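MAU2 chromatid cohesion factor homolog (Saccharomyces cerevisiae, PDB 4XDN) forms a complex with Scc2 that is required for loading cohesin onto chromosomes, and so takes part in sister chromatid cohesion. Local coordinates at residues 34-39 with 64-69; 505-510 with 534-539; 350-355 with 381-386; 176-181 with 211-216. All blocks are in the same frame, centred on the assembly; numbering follows the deposited sequence.

How the contacts relate
All four contacts join helices of one alpha-solenoid, and no two use the same helix. Contacts 1, 2 and 3 pair antiparallel helices, whereas contact 4 joins two parallel ones that are next-but-one in the chain. Contacts 1 and 2 lie on opposite sides of the chain's centre, about 68 Å apart between centres; contact 3 is nearest to it. Every touching residue of contact 1 is buried, and a serine hydroxyl bonds a helix carbonyl there. The others are mainly interior but include partly exposed residues: Lys535 in contact 2, Tyr352 and Leu383 in contact 3, Ser177 in contact 4. Contacts 2 and 3 rest on apolar packing, contact 4 on an indole-hydroxyl bond and aromatic rings.

Contact 1 of 4, residues 34-39 with 64-69; sequences HLAQEY and NMSIQM
Ala36 and Ser66 bring two antiparallel helices of the alpha-solenoid close together: their CA atoms are 4.1 Å apart, and the short segment axes approach to 7.8 Å. Alanine and serine, with their small side chains, suit this spacing. The polar part of the contact is one hydrogen bond, Ser66 OG to Ala36 O at 2.7 Å, with the donor tilted 28° from the carbonyl plane. Ser66 turns its OG anti to its own backbone N (chi1 174°), which carries the hydroxyl across to the neighbouring helix and gives this buried polar group an acceptor.

The aromatic part centres on Tyr39. Met65 CB sits over one face of the ring, 4.0 Å from its centroid, as a CH-pi contact. The thioether chain is bent at both chi2 and chi3, so that Met65 CE returns to Tyr39 CE2 at 3.6 Å while SD makes an oblique Met-aromatic contact. Met69 CG comes to the edge of the same ring, near its plane.

Apolar packing completes the interface. Ala36 CB meets Met69 CB at 3.7 Å, and the flexible end of Met69 bends onto Leu35, so tightly that the exact place of its CE is doubtful.

Tyr39 OH bonds the backbone of the partner protein's chain, which also packs on Met65. Ser66 touches Leu94 of helix 81-98, and Gln37 NE2 bonds Glu90 there, so helix 81-98 contacts both members of the pair.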
# COMPACT_ATOMS: atom_id res chain seq x y z
N HIS A 34 32.84 25.43 1.27
CA HIS A 34 33.29 24.04 1.22
C HIS A 34 33.20 23.37 2.58
O HIS A 34 33.00 22.16 2.66
CB HIS A 34 34.72 23.96 0.68
CG HIS A 34 34.84 24.36 -0.76
ND1 HIS A 34 33.75 24.46 -1.60
CD2 HIS A 34 35.92 24.70 -1.51
CE1 HIS A 34 34.15 24.84 -2.80
NE2 HIS A 34 35.47 24.98 -2.77
N LEU A 35 33.36 24.14 3.65
CA LEU A 35 33.21 23.61 5.00
C LEU A 35 31.76 23.20 5.25
O LEU A 35 31.49 22.14 5.82
CB LEU A 35 33.66 24.62 6.05
CG LEU A 35 35.16 24.72 6.30
CD1 LEU A 35 35.48 25.93 7.15
CD2 LEU A 35 35.68 23.45 6.97
N ALA A 36 30.83 24.06 4.83
CA ALA A 36 29.41 23.76 4.94
C ALA A 36 29.09 22.47 4.20
O ALA A 36 28.29 21.66 4.66
CB ALA A 36 28.58 24.91 4.38
N GLN A 37 29.74 22.27 3.06
CA GLN A 37 29.56 21.06 2.27
C GLN A 37 30.22 19.86 2.94
O GLN A 37 29.66 18.76 2.95
CB GLN A 37 30.12 21.25 0.86
CG GLN A 37 29.31 22.20 -0.01
CD GLN A 37 29.78 22.22 -1.45
OE1 GLN A 37 30.98 22.16 -1.73
NE2 GLN A 37 28.84 22.31 -2.38
N GLU A 38 31.41 20.07 3.51
CA GLU A 38 32.15 18.98 4.14
C GLU A 38 31.39 18.45 5.35
O GLU A 38 31.25 17.24 5.52
CB GLU A 38 33.56 19.43 4.56
CG GLU A 38 34.32 18.37 5.36
CD GLU A 38 35.79 18.71 5.57
OE1 GLU A 38 36.16 19.90 5.48
OE2 GLU A 38 36.58 17.77 5.81
N TYR A 39 30.91 19.36 6.20
CA TYR A 39 30.14 18.97 7.38
C TYR A 39 28.91 18.15 6.99
O TYR A 39 28.58 17.15 7.63
CB TYR A 39 29.72 20.20 8.19
CG TYR A 39 30.85 20.88 8.94
CD1 TYR A 39 31.73 20.14 9.72
CD2 TYR A 39 31.04 22.25 8.86
CE1 TYR A 39 32.76 20.76 10.41
CE2 TYR A 39 32.06 22.88 9.54
CZ TYR A 39 32.92 22.13 10.31
OH TYR A 39 33.94 22.75 11.00
N ASN A 64 24.11 20.84 12.00
CA ASN A 64 23.98 22.15 12.62
C ASN A 64 25.08 23.08 12.11
O ASN A 64 24.80 24.19 11.65
CB ASN A 64 24.05 22.03 14.14
CG ASN A 64 23.62 23.30 14.85
OD1 ASN A 64 22.68 23.97 14.41
ND2 ASN A 64 24.29 23.63 15.94
N MET A 65 26.32 22.62 12.17
CA MET A 65 27.45 23.39 11.67
C MET A 65 27.29 23.72 10.19
O MET A 65 27.53 24.85 9.79
CB MET A 65 28.76 22.63 11.90
CG MET A 65 29.32 22.79 13.30
SD MET A 65 29.80 24.48 13.69
CE MET A 65 31.12 24.74 12.51
N SER A 66 26.88 22.74 9.39
CA SER A 66 26.70 22.96 7.96
C SER A 66 25.70 24.08 7.71
O SER A 66 25.95 24.98 6.91
CB SER A 66 26.23 21.68 7.28
OG SER A 66 25.93 21.93 5.91
N ILE A 67 24.56 24.02 8.39
CA ILE A 67 23.53 25.03 8.24
C ILE A 67 24.03 26.40 8.69
O ILE A 67 23.80 27.40 8.02
CB ILE A 67 22.26 24.65 9.05
CG1 ILE A 67 21.62 23.40 8.44
CG2 ILE A 67 21.25 25.79 9.06
CD1 ILE A 67 20.61 22.72 9.34
N GLN A 68 24.72 26.43 9.82
CA GLN A 68 25.21 27.69 10.37
C GLN A 68 26.25 28.33 9.46
O GLN A 68 26.32 29.55 9.34
CB GLN A 68 25.79 27.48 11.77
CG GLN A 68 24.79 26.90 12.77
CD GLN A 68 24.44 27.83 13.93
OE1 GLN A 68 24.97 28.93 14.05
NE2 GLN A 68 23.53 27.37 14.78
N MET A 69 27.05 27.49 8.81
CA MET A 69 28.05 27.98 7.86
C MET A 69 27.38 28.55 6.62
O MET A 69 27.81 29.57 6.08
CB MET A 69 29.03 26.86 7.49
CG MET A 69 29.90 26.38 8.65
SD MET A 69 31.21 27.53 9.12
CE MET A 69 32.55 26.94 8.09

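Contact 2 of 4, residues 505-510 with 534-539; sequences VTILWL and SKLREF
Thr506 and Leu536 mark the closest backbone approach, with CA atoms 6.6 Å apart, where two helices run roughly antiparallel at 131° with segment axes 9.8 Å from each other. They are helices 499-513 and 526-543 of the alpha-solenoid, and the wide crossing confines their meeting to a few side chains.

Thr506 points at the other helix and uses both branches. Its methyl CG2 lies anti to the backbone N and faces the start of Leu536, 3.8 Å from Leu536 N. Thr506 OG1 packs against the Lys535 methylenes, 3.6 Å from Lys535 CB, while its hydrogen bond goes to Glu502 O one turn back on its own helix, so a threonine can be buried here without a polar partner across the interface. Lys535 contributes the apolar part of its extended chain, a good use of lysine at a partly exposed position, since the methylenes can pack while the ammonium group is carried farther along.

Of segment 534-539, Leu536 gives the most apolar contact. Leu571 of helix 562-575 touches Leu536, Ile507 and Leu510, so a third helix closes this cluster. Ile507 and Leu536 cross at about a right angle, Ile507 CD1 meeting Leu536 CD1 at 4.2 Å. On the next turn Leu510 CD1 rests against two atoms of the same leucine, lying 3.8 Å from both Leu536 CB and Leu536 CD2.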
# COMPACT_ATOMS: atom_id res chain seq x y z
N VAL A 505 -20.52 -12.80 -2.97
CA VAL A 505 -21.74 -12.01 -2.86
C VAL A 505 -22.94 -12.81 -3.36
O VAL A 505 -23.97 -12.88 -2.70
CB VAL A 505 -21.63 -10.67 -3.63
CG1 VAL A 505 -22.96 -9.92 -3.65
CG2 VAL A 505 -20.55 -9.80 -3.02
N THR A 506 -22.79 -13.42 -4.54
CA THR A 506 -23.85 -14.22 -5.14
C THR A 506 -24.22 -15.40 -4.24
O THR A 506 -25.40 -15.64 -3.97
CB THR A 506 -23.43 -14.76 -6.52
OG1 THR A 506 -23.15 -13.67 -7.40
CG2 THR A 506 -24.53 -15.64 -7.13
N ILE A 507 -23.20 -16.12 -3.79
CA ILE A 507 -23.38 -17.29 -2.92
C ILE A 507 -24.14 -16.93 -1.64
O ILE A 507 -25.08 -17.62 -1.25
CB ILE A 507 -22.01 -17.91 -2.57
CG1 ILE A 507 -21.63 -18.99 -3.59
CG2 ILE A 507 -22.02 -18.56 -1.19
CD1 ILE A 507 -21.88 -18.64 -5.05
N LEU A 508 -23.72 -15.84 -1.00
CA LEU A 508 -24.33 -15.43 0.27
C LEU A 508 -25.76 -14.95 0.08
O LEU A 508 -26.61 -15.19 0.94
CB LEU A 508 -23.49 -14.33 0.93
CG LEU A 508 -22.13 -14.73 1.49
CD1 LEU A 508 -21.40 -13.51 2.02
CD2 LEU A 508 -22.26 -15.78 2.59
N TRP A 509 -26.03 -14.29 -1.03
CA TRP A 509 -27.38 -13.83 -1.33
C TRP A 509 -28.31 -15.02 -1.56
O TRP A 509 -29.40 -15.08 -1.00
CB TRP A 509 -27.40 -12.92 -2.56
CG TRP A 509 -28.69 -12.18 -2.74
CD1 TRP A 509 -29.00 -10.94 -2.26
CD2 TRP A 509 -29.86 -12.64 -3.44
NE1 TRP A 509 -30.28 -10.60 -2.63
CE2 TRP A 509 -30.83 -11.63 -3.35
CE3 TRP A 509 -30.17 -13.81 -4.14
CZ2 TRP A 509 -32.09 -11.75 -3.93
CZ3 TRP A 509 -31.43 -13.93 -4.71
CH2 TRP A 509 -32.37 -12.90 -4.60
N LEU A 510 -27.85 -15.98 -2.36
CA LEU A 510 -28.66 -17.15 -2.69
C LEU A 510 -28.87 -18.03 -1.46
O LEU A 510 -29.95 -18.58 -1.27
CB LEU A 510 -28.00 -17.95 -3.82
CG LEU A 510 -27.99 -17.25 -5.18
CD1 LEU A 510 -27.14 -18.02 -6.18
CD2 LEU A 510 -29.41 -17.09 -5.72
N SER A 534 -28.55 -16.30 -12.36
CA SER A 534 -27.80 -16.14 -13.61
C SER A 534 -26.32 -15.90 -13.34
O SER A 534 -25.46 -16.36 -14.09
CB SER A 534 -28.39 -14.99 -14.43
OG SER A 534 -27.69 -14.85 -15.65
N LYS A 535 -26.01 -15.16 -12.28
CA LYS A 535 -24.63 -14.95 -11.87
C LYS A 535 -24.00 -16.27 -11.44
O LYS A 535 -22.84 -16.55 -11.75
CB LYS A 535 -24.53 -13.92 -10.74
CG LYS A 535 -24.96 -12.52 -11.12
CD LYS A 535 -24.71 -11.53 -9.99
CE LYS A 535 -25.32 -10.17 -10.29
NZ LYS A 535 -24.94 -9.15 -9.28
N LEU A 536 -24.77 -17.06 -10.70
CA LEU A 536 -24.33 -18.37 -10.24
C LEU A 536 -23.96 -19.25 -11.42
O LEU A 536 -22.92 -19.92 -11.41
CB LEU A 536 -25.42 -19.04 -9.40
CG LEU A 536 -25.18 -20.49 -9.01
CD1 LEU A 536 -23.97 -20.62 -8.10
CD2 LEU A 536 -26.42 -21.06 -8.34
N ARG A 537 -24.81 -19.26 -12.44
CA ARG A 537 -24.61 -20.10 -13.61
C ARG A 537 -23.27 -19.81 -14.28
O ARG A 537 -22.60 -20.71 -14.77
CB ARG A 537 -25.76 -19.90 -14.61
CG ARG A 537 -25.98 -21.08 -15.53
CD ARG A 537 -27.14 -20.83 -16.48
NE ARG A 537 -28.37 -20.51 -15.77
CZ ARG A 537 -29.25 -21.41 -15.31
NH1 ARG A 537 -29.04 -22.71 -15.49
NH2 ARG A 537 -30.34 -21.00 -14.68
N GLU A 538 -22.89 -18.54 -14.28
CA GLU A 538 -21.63 -18.12 -14.87
C GLU A 538 -20.44 -18.64 -14.06
O GLU A 538 -19.49 -19.18 -14.62
CB GLU A 538 -21.56 -16.60 -14.97
CG GLU A 538 -22.57 -16.01 -15.95
CD GLU A 538 -22.53 -14.49 -16.00
OE1 GLU A 538 -22.52 -13.86 -14.93
OE2 GLU A 538 -22.51 -13.93 -17.12
N PHE A 539 -20.50 -18.48 -12.74
CA PHE A 539 -19.42 -18.92 -11.87
C PHE A 539 -19.33 -20.44 -11.79
O PHE A 539 -18.24 -21.01 -11.76
CB PHE A 539 -19.58 -18.35 -10.46
CG PHE A 539 -19.22 -16.90 -10.35
CD1 PHE A 539 -17.90 -16.50 -10.49
CD2 PHE A 539 -20.19 -15.94 -10.11
CE1 PHE A 539 -17.55 -15.16 -10.39
CE2 PHE A 539 -19.85 -14.60 -10.01
CZ PHE A 539 -18.53 -14.21 -10.15

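Contact 3 of 4, residues 350-355 with 381-386; sequences KVYSTT and SILEFC
Tyr352 and Leu383 interlock at the nearest backbone approach of two antiparallel helices, a helical-hairpin pair in the alpha-solenoid with segment axes 9.1 Å apart and an angle of 160°. The aromatic contact is a CH-pi one: Leu383 CD2 lies over one face of the Tyr352 ring, 3.7 Å from its centroid and 19° off the normal. The ring stands out toward Leu383 because Tyr352 CG is anti to the backbone N (chi1 -172°). Cys386 CB meets the same ring at its edge, 3.9 Å from Tyr352 CD2. Both Tyr352 and Leu383 are partly exposed, a fitting place for a ring whose face is apolar and whose hydroxyl is polar.

The apolar packing lies deeper. Val351 CG1 touches both Ile382 CG2 and the sulfur of Cys386, the latter at 3.6 Å from Val351 CG1. Branched and compact side chains suit this buried line. Thr355 and Leu383 lie alongside each other, pointing opposite ways, with Thr355 CG2 3.7 Å from Leu383 CD2. Val351 also touches Leu325 of helix 317-331, while the partner protein's chain packs on Ile382.

The polar bonds lie within helix 339-360 or reach Asn322 of helix 317-331. Thr355 OG1 is linked to Asn322 ND2 and donates to Val351 O at 2.7 Å; that carbonyl also takes the bond from Thr355 N, the two donors arriving from opposite faces of its plane.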
# COMPACT_ATOMS: atom_id res chain seq x y z
N LYS A 350 11.71 -16.40 3.99
CA LYS A 350 12.84 -15.89 3.22
C LYS A 350 12.73 -14.37 3.05
O LYS A 350 13.72 -13.66 3.21
CB LYS A 350 12.91 -16.56 1.85
CG LYS A 350 14.00 -16.00 0.94
CD LYS A 350 14.13 -16.81 -0.34
CE LYS A 350 15.12 -16.17 -1.30
NZ LYS A 350 15.13 -16.85 -2.63
N VAL A 351 11.53 -13.90 2.73
CA VAL A 351 11.26 -12.47 2.64
C VAL A 351 11.59 -11.81 3.97
O VAL A 351 12.19 -10.73 4.02
CB VAL A 351 9.79 -12.19 2.28
CG1 VAL A 351 9.48 -10.69 2.31
CG2 VAL A 351 9.46 -12.78 0.92
N TYR A 352 11.20 -12.46 5.06
CA TYR A 352 11.47 -11.96 6.40
C TYR A 352 12.97 -11.83 6.64
O TYR A 352 13.45 -10.75 6.99
CB TYR A 352 10.83 -12.88 7.44
CG TYR A 352 10.88 -12.34 8.85
CD1 TYR A 352 11.96 -12.60 9.68
CD2 TYR A 352 9.83 -11.57 9.36
CE1 TYR A 352 12.01 -12.11 10.97
CE2 TYR A 352 9.87 -11.08 10.65
CZ TYR A 352 10.96 -11.35 11.46
OH TYR A 352 11.01 -10.87 12.74
N SER A 353 13.70 -12.92 6.44
CA SER A 353 15.14 -12.93 6.68
C SER A 353 15.90 -11.99 5.74
O SER A 353 16.85 -11.33 6.16
CB SER A 353 15.70 -14.35 6.54
OG SER A 353 15.58 -14.82 5.21
N THR A 354 15.48 -11.94 4.48
CA THR A 354 16.10 -11.03 3.52
C THR A 354 15.94 -9.59 3.99
O THR A 354 16.88 -8.81 3.98
CB THR A 354 15.48 -11.17 2.11
OG1 THR A 354 15.78 -12.47 1.58
CG2 THR A 354 16.03 -10.10 1.15
N THR A 355 14.72 -9.27 4.42
CA THR A 355 14.39 -7.93 4.90
C THR A 355 15.23 -7.57 6.12
O THR A 355 15.69 -6.44 6.24
CB THR A 355 12.89 -7.83 5.23
OG1 THR A 355 12.12 -8.07 4.05
CG2 THR A 355 12.54 -6.46 5.78
N SER A 381 7.64 -2.74 8.12
CA SER A 381 6.27 -3.03 7.71
C SER A 381 6.23 -4.33 6.92
O SER A 381 5.28 -5.10 7.02
CB SER A 381 5.69 -1.88 6.88
OG SER A 381 6.27 -1.85 5.59
N ILE A 382 7.28 -4.58 6.14
CA ILE A 382 7.38 -5.82 5.38
C ILE A 382 7.49 -6.99 6.34
O ILE A 382 6.86 -8.03 6.13
CB ILE A 382 8.59 -5.81 4.42
CG1 ILE A 382 8.36 -4.78 3.30
CG2 ILE A 382 8.83 -7.20 3.82
CD1 ILE A 382 9.53 -4.60 2.35
N LEU A 383 8.27 -6.83 7.41
CA LEU A 383 8.36 -7.85 8.44
C LEU A 383 6.97 -8.10 9.03
O LEU A 383 6.60 -9.24 9.30
CB LEU A 383 9.33 -7.44 9.56
CG LEU A 383 10.80 -7.24 9.20
CD1 LEU A 383 11.58 -6.80 10.44
CD2 LEU A 383 11.42 -8.49 8.61
N GLU A 384 6.21 -7.03 9.22
CA GLU A 384 4.88 -7.13 9.79
C GLU A 384 3.92 -7.83 8.83
O GLU A 384 3.02 -8.55 9.26
CB GLU A 384 4.35 -5.74 10.16
CG GLU A 384 5.03 -5.14 11.37
CD GLU A 384 4.69 -3.68 11.58
OE1 GLU A 384 3.87 -3.14 10.81
OE2 GLU A 384 5.25 -3.06 12.51
N PHE A 385 4.12 -7.63 7.53
CA PHE A 385 3.32 -8.32 6.52
C PHE A 385 3.60 -9.82 6.55
O PHE A 385 2.68 -10.63 6.42
CB PHE A 385 3.59 -7.77 5.12
CG PHE A 385 2.86 -6.49 4.81
CD1 PHE A 385 1.47 -6.46 4.79
CD2 PHE A 385 3.55 -5.33 4.51
CE1 PHE A 385 0.80 -5.29 4.50
CE2 PHE A 385 2.88 -4.16 4.21
CZ PHE A 385 1.50 -4.14 4.21
N CYS A 386 4.87 -10.19 6.73
CA CYS A 386 5.27 -11.59 6.75
C CYS A 386 4.59 -12.34 7.89
O CYS A 386 4.09 -13.45 7.71
CB CYS A 386 6.79 -11.71 6.88
SG CYS A 386 7.71 -11.25 5.39

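Contact 4 of 4, residues 176-181 with 211-216; sequences ASVFQY and SQWKWF
Ser177 and Trp213 join two nearly parallel helices of the alpha-solenoid, 170-189 and 212-228, whose segments run at 10° to each other with helix 193-206 between them in the chain. Next-but-one helices running the same way are what a stack of helical hairpins produces. The segment axes are 12.4 Å apart, so large side chains from helix 212-228 must span most of the distance, which an indole can do.

Trp213 extends toward the other helix because its CG is anti to the backbone N. Its indole NE1 donates to Ser177 OG at 2.8 Å, a nearly straight bond of 166°, with the acceptor at the ring's edge and close to its plane. Farther along the six-membered ring, Trp213 CZ2 is 4.1 Å from Val178 CA, and Trp213 CH2 lies 4.3 Å from Tyr181 CB, both oblique to the plane. One turn on, Phe216 meets Tyr181 as an oblique pair with planes at 55°, Tyr181 OH lying at the edge of the Phe216 ring.

Helix 212-228 begins here, with Ser211 as N-cap: its OG accepts from Lys214 N at 3.1 Å. Leu203 of helix 193-206 touches Ser177 and Tyr181, and Ile301 of strand 297-302 touches Val178 and Trp213. The partner protein's chain packs on Tyr181 and Phe216.

The chemistry divides the work: the single N-H of a buried indole finds its acceptor in the serine, which probably favours this rotation of the ring together with the packing on Val178 and Tyr181, while the hydrocarbon surfaces bridge the wide gap between the helices.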
# COMPACT_ATOMS: atom_id res chain seq x y z
N ALA A 176 4.72 24.00 -16.52
CA ALA A 176 3.32 24.00 -16.10
C ALA A 176 2.84 22.57 -15.89
O ALA A 176 2.01 22.31 -15.02
CB ALA A 176 2.45 24.71 -17.13
N SER A 177 3.37 21.65 -16.69
CA SER A 177 3.04 20.24 -16.57
C SER A 177 3.58 19.65 -15.27
O SER A 177 2.91 18.86 -14.61
CB SER A 177 3.59 19.47 -17.78
OG SER A 177 3.24 18.10 -17.73
N VAL A 178 4.80 20.04 -14.91
CA VAL A 178 5.41 19.61 -13.67
C VAL A 178 4.56 20.05 -12.48
O VAL A 178 4.34 19.28 -11.55
CB VAL A 178 6.85 20.16 -13.52
CG1 VAL A 178 7.43 19.91 -12.12
CG2 VAL A 178 7.76 19.54 -14.57
N PHE A 179 4.06 21.28 -12.52
CA PHE A 179 3.32 21.81 -11.38
C PHE A 179 1.86 21.36 -11.39
O PHE A 179 1.20 21.38 -10.36
CB PHE A 179 3.43 23.33 -11.35
CG PHE A 179 4.75 23.81 -10.83
CD1 PHE A 179 5.00 23.81 -9.47
CD2 PHE A 179 5.74 24.23 -11.69
CE1 PHE A 179 6.22 24.23 -8.97
CE2 PHE A 179 6.96 24.66 -11.20
CZ PHE A 179 7.20 24.65 -9.84
N GLN A 180 1.37 20.93 -12.55
CA GLN A 180 0.09 20.24 -12.59
C GLN A 180 0.21 18.95 -11.80
O GLN A 180 -0.68 18.59 -11.03
CB GLN A 180 -0.35 19.96 -14.03
CG GLN A 180 -1.04 21.12 -14.71
CD GLN A 180 -1.56 20.75 -16.09
OE1 GLN A 180 -0.84 20.85 -17.08
NE2 GLN A 180 -2.82 20.32 -16.15
N TYR A 181 1.34 18.27 -11.98
CA TYR A 181 1.63 17.04 -11.27
C TYR A 181 1.79 17.29 -9.77
O TYR A 181 1.38 16.46 -8.96
CB TYR A 181 2.90 16.39 -11.84
CG TYR A 181 3.62 15.47 -10.88
CD1 TYR A 181 3.19 14.17 -10.68
CD2 TYR A 181 4.73 15.91 -10.18
CE1 TYR A 181 3.85 13.33 -9.80
CE2 TYR A 181 5.40 15.09 -9.30
CZ TYR A 181 4.95 13.79 -9.11
OH TYR A 181 5.62 12.96 -8.24
N SER A 211 5.81 9.25 -24.32
CA SER A 211 6.96 9.91 -23.71
C SER A 211 7.20 9.32 -22.32
O SER A 211 6.28 8.82 -21.68
CB SER A 211 6.73 11.42 -23.61
OG SER A 211 5.71 11.73 -22.68
N GLN A 212 8.45 9.39 -21.87
CA GLN A 212 8.82 8.92 -20.54
C GLN A 212 8.01 9.64 -19.47
O GLN A 212 7.60 9.05 -18.47
CB GLN A 212 10.32 9.12 -20.31
CG GLN A 212 10.79 8.74 -18.92
CD GLN A 212 12.29 8.91 -18.75
OE1 GLN A 212 12.85 9.93 -19.16
NE2 GLN A 212 12.94 7.92 -18.15
N TRP A 213 7.79 10.93 -19.70
CA TRP A 213 7.07 11.77 -18.76
C TRP A 213 5.62 11.32 -18.60
O TRP A 213 5.14 11.18 -17.48
CB TRP A 213 7.13 13.23 -19.23
CG TRP A 213 6.36 14.20 -18.38
CD1 TRP A 213 5.41 15.08 -18.81
CD2 TRP A 213 6.48 14.39 -16.97
NE1 TRP A 213 4.93 15.81 -17.75
CE2 TRP A 213 5.57 15.40 -16.61
CE3 TRP A 213 7.26 13.81 -15.97
CZ2 TRP A 213 5.42 15.85 -15.30
CZ3 TRP A 213 7.11 14.25 -14.67
CH2 TRP A 213 6.20 15.26 -14.34
N LYS A 214 4.92 11.08 -19.71
CA LYS A 214 3.53 10.66 -19.64
C LYS A 214 3.39 9.30 -18.98
O LYS A 214 2.54 9.09 -18.12
CB LYS A 214 2.89 10.63 -21.03
CG LYS A 214 1.46 10.09 -21.00
CD LYS A 214 0.71 10.35 -22.30
CE LYS A 214 -0.74 9.90 -22.16
NZ LYS A 214 -1.53 10.12 -23.40
N TRP A 215 4.23 8.36 -19.40
CA TRP A 215 4.20 7.01 -18.85
C TRP A 215 4.55 7.01 -17.37
O TRP A 215 4.03 6.19 -16.61
CB TRP A 215 5.17 6.10 -19.62
CG TRP A 215 4.56 5.46 -20.84
CD1 TRP A 215 3.28 5.01 -20.97
CD2 TRP A 215 5.20 5.22 -22.09
NE1 TRP A 215 3.08 4.50 -22.23
CE2 TRP A 215 4.25 4.62 -22.94
CE3 TRP A 215 6.49 5.46 -22.59
CZ2 TRP A 215 4.54 4.24 -24.25
CZ3 TRP A 215 6.78 5.08 -23.89
CH2 TRP A 215 5.81 4.48 -24.70
N PHE A 216 5.41 7.93 -16.95
CA PHE A 216 5.71 8.08 -15.53
C PHE A 216 4.47 8.53 -14.76
O PHE A 216 4.12 7.96 -13.73
CB PHE A 216 6.84 9.09 -15.31
CG PHE A 216 6.91 9.61 -13.91
CD1 PHE A 216 7.34 8.79 -12.87
CD2 PHE A 216 6.52 10.91 -13.62
CE1 PHE A 216 7.40 9.27 -11.58
CE2 PHE A 216 6.58 11.38 -12.32
CZ PHE A 216 7.02 10.56 -11.30